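PDB 3R3H: O-methyltransferase, SAM-dependent from Legionella pneumophila subsp. pneumophila, which probably transfers a methyl group from S-adenosylmethionine to an oxygen atom of a substrate that remains to be identified. Local coordinates for residues Y13-L16 with L17-L21; K99-H102 with P103-E107; L125-L128 with L129-G133. One frame throughout, in Å; residues are numbered along the deposited sequence.

Contact 1 (Y13-L16 with L17-L21); sequences YKYL and LDISL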
# COMPACT_ATOMS: atom_id res chain seq x y z
N TYR A 13 -0.45 -17.47 -3.26
CA TYR A 13 -1.39 -16.69 -2.47
C TYR A 13 -1.50 -17.39 -1.13
O TYR A 13 -1.65 -16.75 -0.08
CB TYR A 13 -2.75 -16.66 -3.15
CG TYR A 13 -3.80 -15.89 -2.40
CD1 TYR A 13 -3.67 -14.51 -2.21
CD2 TYR A 13 -4.92 -16.53 -1.87
CE1 TYR A 13 -4.65 -13.78 -1.53
CE2 TYR A 13 -5.90 -15.82 -1.18
CZ TYR A 13 -5.75 -14.44 -1.01
OH TYR A 13 -6.70 -13.72 -0.32
N LYS A 14 -1.43 -18.71 -1.18
CA LYS A 14 -1.48 -19.56 0.01
C LYS A 14 -0.30 -19.20 0.92
O LYS A 14 -0.45 -19.09 2.14
CB LYS A 14 -1.38 -21.03 -0.39
CG LYS A 14 -2.50 -21.94 0.10
CD LYS A 14 -3.68 -21.99 -0.88
CE LYS A 14 -4.50 -20.70 -0.93
NZ LYS A 14 -5.63 -20.77 -1.90
N TYR A 15 0.87 -19.03 0.30
CA TYR A 15 2.12 -18.69 0.99
C TYR A 15 2.02 -17.28 1.58
O TYR A 15 2.33 -17.06 2.76
CB TYR A 15 3.29 -18.76 -0.01
CG TYR A 15 4.66 -18.55 0.60
CD1 TYR A 15 5.15 -19.40 1.59
CD2 TYR A 15 5.48 -17.49 0.18
CE1 TYR A 15 6.41 -19.20 2.16
CE2 TYR A 15 6.75 -17.28 0.74
CZ TYR A 15 7.20 -18.14 1.74
OH TYR A 15 8.43 -17.93 2.32
N LEU A 16 1.58 -16.33 0.75
CA LEU A 16 1.42 -14.95 1.16
C LEU A 16 0.63 -14.92 2.46
O LEU A 16 1.08 -14.42 3.49
CB LEU A 16 0.68 -14.18 0.07
CG LEU A 16 0.41 -12.69 0.26
CD1 LEU A 16 0.13 -12.06 -1.10
CD2 LEU A 16 -0.77 -12.46 1.20
N LEU A 17 -0.56 -15.50 2.39
CA LEU A 17 -1.47 -15.58 3.53
C LEU A 17 -0.79 -16.18 4.77
O LEU A 17 -0.86 -15.62 5.87
CB LEU A 17 -2.67 -16.43 3.13
CG LEU A 17 -4.04 -15.82 2.79
CD1 LEU A 17 -3.97 -14.42 2.24
CD2 LEU A 17 -4.71 -16.77 1.79
N ASP A 18 -0.12 -17.31 4.57
CA ASP A 18 0.57 -18.02 5.64
C ASP A 18 1.56 -17.17 6.43
O ASP A 18 1.52 -17.11 7.67
CB ASP A 18 1.31 -19.22 5.06
CG ASP A 18 1.95 -20.07 6.14
OD1 ASP A 18 3.02 -20.67 5.89
OD2 ASP A 18 1.37 -20.15 7.25
N ILE A 19 2.45 -16.49 5.70
CA ILE A 19 3.47 -15.66 6.33
C ILE A 19 3.02 -14.28 6.80
O ILE A 19 3.71 -13.65 7.59
CB ILE A 19 4.69 -15.49 5.39
CG1 ILE A 19 4.28 -14.66 4.17
CG2 ILE A 19 5.22 -16.86 4.96
CD1 ILE A 19 5.45 -14.21 3.32
N SER A 20 1.87 -13.79 6.33
CA SER A 20 1.46 -12.45 6.76
C SER A 20 0.08 -12.31 7.40
O SER A 20 -0.11 -11.45 8.26
CB SER A 20 1.56 -11.46 5.59
OG SER A 20 0.51 -11.62 4.66
N LEU A 21 -0.88 -13.12 6.98
CA LEU A 21 -2.23 -13.02 7.54
C LEU A 21 -2.22 -13.27 9.04
O LEU A 21 -1.89 -14.36 9.50
CB LEU A 21 -3.19 -14.01 6.89
CG LEU A 21 -4.64 -13.55 6.63
CD1 LEU A 21 -5.52 -14.78 6.53
CD2 LEU A 21 -5.16 -12.63 7.72
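Leu17 fits its isobutyl fork to the ring of Tyr13 one helical turn back. The CD1 methyl of Leu17 sits over one face of that ring, 4.1 Å from its centroid, as a CH-pi contact; the second prong, CD2, meets the rim at Tyr13 CE2, 3.3 Å away. With CG anti to the backbone N (chi1 180°), the tyrosine ring leans along the helix over this fork, and its OH reaches a hydrogen bond with Glu47 of helix 46-59. Tyr15 and Ile19 repeat the arrangement: the branch methyl CG2 lies over one ring face, 23° off the normal, toward the CE1 rim. Both pairs are i/i+4 neighbours on helix 10-20, part of the N-terminal region that precedes the first strand of the methyltransferase sheet and here lies partly against the second subunit. Asn194 of that subunit hydrogen-bonds Tyr15 OH, and its Lys198 forms a salt bridge with Asp18. Between the two aromatic pairs, Leu16 turns CD2 toward Ser20 OG at 3.8 Å. Near the helix end, the Ser20 hydroxyl folds back to donate to Leu16 O over 3.1 Å, approaching from above the carbonyl plane, while Ser20 N adds a weak bond to the same oxygen.

Contact 2 (K99-H102 with P103-E107); sequences KHAH and PYWRE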
# COMPACT_ATOMS: atom_id res chain seq x y z
N LYS A 99 -26.99 -11.11 6.76
CA LYS A 99 -27.02 -11.68 8.09
C LYS A 99 -26.30 -10.57 8.81
O LYS A 99 -25.39 -9.95 8.25
CB LYS A 99 -26.21 -12.96 8.20
CG LYS A 99 -27.01 -14.21 7.95
CD LYS A 99 -26.14 -15.43 8.06
CE LYS A 99 -26.88 -16.65 7.54
NZ LYS A 99 -25.98 -17.83 7.34
N HIS A 100 -26.69 -10.28 10.03
CA HIS A 100 -26.02 -9.21 10.72
C HIS A 100 -24.69 -9.64 11.26
O HIS A 100 -24.47 -10.80 11.58
CB HIS A 100 -26.94 -8.70 11.79
CG HIS A 100 -28.22 -8.20 11.22
ND1 HIS A 100 -28.26 -7.22 10.25
CD2 HIS A 100 -29.50 -8.59 11.41
CE1 HIS A 100 -29.51 -7.03 9.87
NE2 HIS A 100 -30.28 -7.86 10.55
N ALA A 101 -23.79 -8.67 11.35
CA ALA A 101 -22.45 -8.94 11.82
C ALA A 101 -22.24 -8.68 13.29
O ALA A 101 -21.22 -9.08 13.86
CB ALA A 101 -21.46 -8.11 10.99
N HIS A 102 -23.22 -8.03 13.92
CA HIS A 102 -23.10 -7.68 15.33
C HIS A 102 -22.69 -8.82 16.27
O HIS A 102 -21.99 -8.59 17.25
CB HIS A 102 -24.36 -6.98 15.83
CG HIS A 102 -25.57 -7.85 15.91
ND1 HIS A 102 -26.51 -7.91 14.90
CD2 HIS A 102 -26.01 -8.67 16.89
CE1 HIS A 102 -27.48 -8.74 15.26
NE2 HIS A 102 -27.20 -9.21 16.46
N PRO A 103 -23.11 -10.07 15.99
CA PRO A 103 -22.68 -11.12 16.92
C PRO A 103 -21.15 -11.17 17.00
O PRO A 103 -20.56 -11.19 18.09
CB PRO A 103 -23.28 -12.39 16.30
CG PRO A 103 -24.51 -11.89 15.68
CD PRO A 103 -24.06 -10.61 15.00
N TYR A 104 -20.51 -11.19 15.83
CA TYR A 104 -19.06 -11.22 15.73
C TYR A 104 -18.46 -9.93 16.27
O TYR A 104 -17.43 -9.96 16.96
CB TYR A 104 -18.65 -11.42 14.28
CG TYR A 104 -19.20 -12.69 13.69
CD1 TYR A 104 -20.43 -12.71 13.06
CD2 TYR A 104 -18.49 -13.89 13.80
CE1 TYR A 104 -20.95 -13.87 12.54
CE2 TYR A 104 -19.00 -15.06 13.30
CZ TYR A 104 -20.24 -15.06 12.67
OH TYR A 104 -20.76 -16.23 12.18
N TRP A 105 -19.08 -8.80 15.96
CA TRP A 105 -18.58 -7.53 16.46
C TRP A 105 -18.50 -7.54 18.00
O TRP A 105 -17.52 -7.06 18.57
CB TRP A 105 -19.48 -6.39 15.97
CG TRP A 105 -19.44 -6.15 14.46
CD1 TRP A 105 -18.52 -6.63 13.57
CD2 TRP A 105 -20.36 -5.35 13.70
NE1 TRP A 105 -18.81 -6.18 12.30
CE2 TRP A 105 -19.93 -5.40 12.35
CE3 TRP A 105 -21.50 -4.59 14.03
CZ2 TRP A 105 -20.61 -4.71 11.32
CZ3 TRP A 105 -22.18 -3.91 13.00
CH2 TRP A 105 -21.73 -3.98 11.66
N ARG A 106 -19.52 -8.10 18.66
CA ARG A 106 -19.57 -8.19 20.13
C ARG A 106 -18.46 -9.09 20.63
O ARG A 106 -17.69 -8.74 21.52
CB ARG A 106 -20.89 -8.81 20.60
CG ARG A 106 -22.14 -8.11 20.13
CD ARG A 106 -22.63 -7.14 21.17
NE ARG A 106 -23.59 -6.20 20.59
CZ ARG A 106 -24.67 -6.54 19.90
NH1 ARG A 106 -24.95 -7.83 19.70
NH2 ARG A 106 -25.48 -5.60 19.42
N GLU A 107 -18.41 -10.28 20.04
CA GLU A 107 -17.42 -11.28 20.37
C GLU A 107 -16.03 -10.66 20.35
O GLU A 107 -15.19 -11.00 21.18
CB GLU A 107 -17.52 -12.42 19.37
CG GLU A 107 -16.41 -13.46 19.44
CD GLU A 107 -16.47 -14.44 18.26
OE1 GLU A 107 -15.41 -15.03 17.93
OE2 GLU A 107 -17.57 -14.63 17.68
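The indole of Trp105 carries Ala101 on one face: the CB methyl of Ala101 lies above the five-membered ring, 3.8 Å from its centroid in a CH-pi contact, and comes to 3.4 Å from Trp105 CE2. The backbone N of His102 overlies the same face, displaced toward the rim. At the imidazole of His102, Pro103 CD covers one face, 18° off the ring normal, and Arg106 NH1 sits near the ring plane at the CD2 edge. The guanidinium is turned 53° from the imidazole, and His102 O lies over one guanidinium face. The Tyr104 ring has Ala101 O in plane at its edge, 3.8 Å from CD1. These contacts span the lead-in loop and the short helix 102-107, which follows strand 87-92 and precedes strand 114-118 along the chain of the class I methyltransferase fold. N-H groups in a first helical turn have no carbonyl one turn back within the helix, so the missing N-H of Pro103 costs no helical bond. Trp105 N donates to Ala101 O at 3.0 Å, in the carbonyl plane, and Arg106 N to His102 O at 2.9 Å. His102 holds CG between its backbone N and carbonyl carbon (chi1 69°), which sets the imidazole over the proline. Beyond these residues, Gly72 O accepts from Trp105 NE1, fixing the indole's polar edge, and Tyr104 packs on Ala29 and Leu30 of helix 25-32.

Contact 3 (L125-L128 with L129-G133); sequences LHSL and LNEGG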
# COMPACT_ATOMS: atom_id res chain seq x y z
N LEU A 125 -24.30 9.61 2.87
CA LEU A 125 -23.16 10.53 2.81
C LEU A 125 -23.56 12.00 2.88
O LEU A 125 -22.84 12.81 3.48
CB LEU A 125 -22.33 10.28 1.55
CG LEU A 125 -21.76 8.88 1.29
CD1 LEU A 125 -20.67 8.98 0.23
CD2 LEU A 125 -21.19 8.26 2.57
N HIS A 126 -24.69 12.38 2.28
CA HIS A 126 -25.11 13.77 2.38
C HIS A 126 -25.53 14.02 3.81
O HIS A 126 -25.27 15.07 4.39
CB HIS A 126 -26.27 14.08 1.44
CG HIS A 126 -25.88 14.06 -0.00
ND1 HIS A 126 -26.19 13.00 -0.83
CD2 HIS A 126 -25.14 14.91 -0.74
CE1 HIS A 126 -25.65 13.21 -2.02
NE2 HIS A 126 -25.00 14.36 -1.99
N SER A 127 -26.19 13.03 4.39
CA SER A 127 -26.64 13.12 5.77
C SER A 127 -25.44 13.33 6.69
O SER A 127 -25.49 14.12 7.64
CB SER A 127 -27.37 11.84 6.16
OG SER A 127 -27.19 11.60 7.54
N LEU A 128 -24.36 12.59 6.41
CA LEU A 128 -23.14 12.69 7.19
C LEU A 128 -22.51 14.06 7.04
O LEU A 128 -21.90 14.58 7.99
CB LEU A 128 -22.14 11.63 6.74
CG LEU A 128 -22.40 10.20 7.17
CD1 LEU A 128 -21.39 9.29 6.50
CD2 LEU A 128 -22.27 10.09 8.67
N LEU A 129 -22.65 14.65 5.86
CA LEU A 129 -22.12 15.99 5.60
C LEU A 129 -22.92 17.01 6.37
O LEU A 129 -22.36 17.81 7.12
CB LEU A 129 -22.18 16.32 4.11
CG LEU A 129 -20.88 16.14 3.32
CD1 LEU A 129 -21.10 16.65 1.90
CD2 LEU A 129 -19.75 16.91 3.99
N ASN A 130 -24.24 16.97 6.17
CA ASN A 130 -25.17 17.88 6.86
C ASN A 130 -24.82 17.85 8.34
O ASN A 130 -24.32 18.82 8.92
CB ASN A 130 -26.63 17.40 6.70
CG ASN A 130 -27.23 17.72 5.32
OD1 ASN A 130 -26.52 17.77 4.31
ND2 ASN A 130 -28.55 17.92 5.29
N GLU A 131 -25.07 16.69 8.94
CA GLU A 131 -24.84 16.46 10.36
C GLU A 131 -23.46 16.75 10.92
O GLU A 131 -23.31 17.61 11.79
CB GLU A 131 -25.25 15.03 10.70
CG GLU A 131 -26.70 14.72 10.34
CD GLU A 131 -27.68 15.79 10.84
OE1 GLU A 131 -27.75 16.01 12.08
OE2 GLU A 131 -28.36 16.42 10.01
N GLY A 132 -22.43 16.06 10.42
CA GLY A 132 -21.10 16.24 10.96
C GLY A 132 -20.09 17.16 10.31
O GLY A 132 -18.95 17.25 10.78
N GLY A 133 -20.47 17.85 9.24
CA GLY A 133 -19.54 18.75 8.58
C GLY A 133 -18.63 18.06 7.57
O GLY A 133 -18.69 16.85 7.40
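Leu125 and Leu129 are joined through the backbone, Leu129 N donating to Leu125 O at 3.0 Å, and three more i to i+4 bonds follow in sequence. Asn130 N points almost straight at His126 O, with an N-H...O angle of 179° and a length of 2.8 Å. Glu131 N reaches Ser127 O at 2.9 Å. Gly132 N meets Leu128 O at the same length but from above the carbonyl plane, 39° out of it. Gly133 N adds a bond to Leu129 O at 2.8 Å, and Gly133 then leaves the helix with positive phi.

Side-chain contacts between the two halves are fewer and mostly run from aliphatic carbons to carbonyl oxygens. Leu129 CB lies 3.3 Å from His126 O. Glu131 bends at chi2, and its CB and CG lie alongside Ser127 O, with CB 3.2 Å from it.

The leucine side chains reach mainly beyond the segment. Leu125 and Leu128 pack on Leu65 of strand 63-68, and Leu129 on Lys158 and Leu159 of helix 149-159. Helix 121-132 links the parallel strands 114-118 and 137-143, a beta-alpha-beta crossover, and lies against the parallel part of the sheet. Among polar side chains, Ser127 OG is hydrogen-bonded to Arg117 NH2.

The chemistry implies that main-chain bonds carry most of the link between the two halves, while the apolar leucines face the sheet and helix 149-159 and secure the segment to them.

Three short stretches, all wholly or partly helical, illustrate how local i to i+4 contacts serve different places in one fold. They come in series: contact 1 on helix 10-20, contact 2 in the loop leading into helix 102-107 and along that helix, contact 3 at the end of helix 121-132. No two touch. Centres of contacts 1 and 2 lie 26 Å apart, as do those of 2 and 3, while 1 and 3 are 39 Å apart on opposite sides of the chain's centre. Contacts 2 and 3 belong to the helices before and after strand 114-118, an outer strand of the seven-stranded sheet; contact 1 alone touches the second subunit, tying the N-terminal region to the dimer.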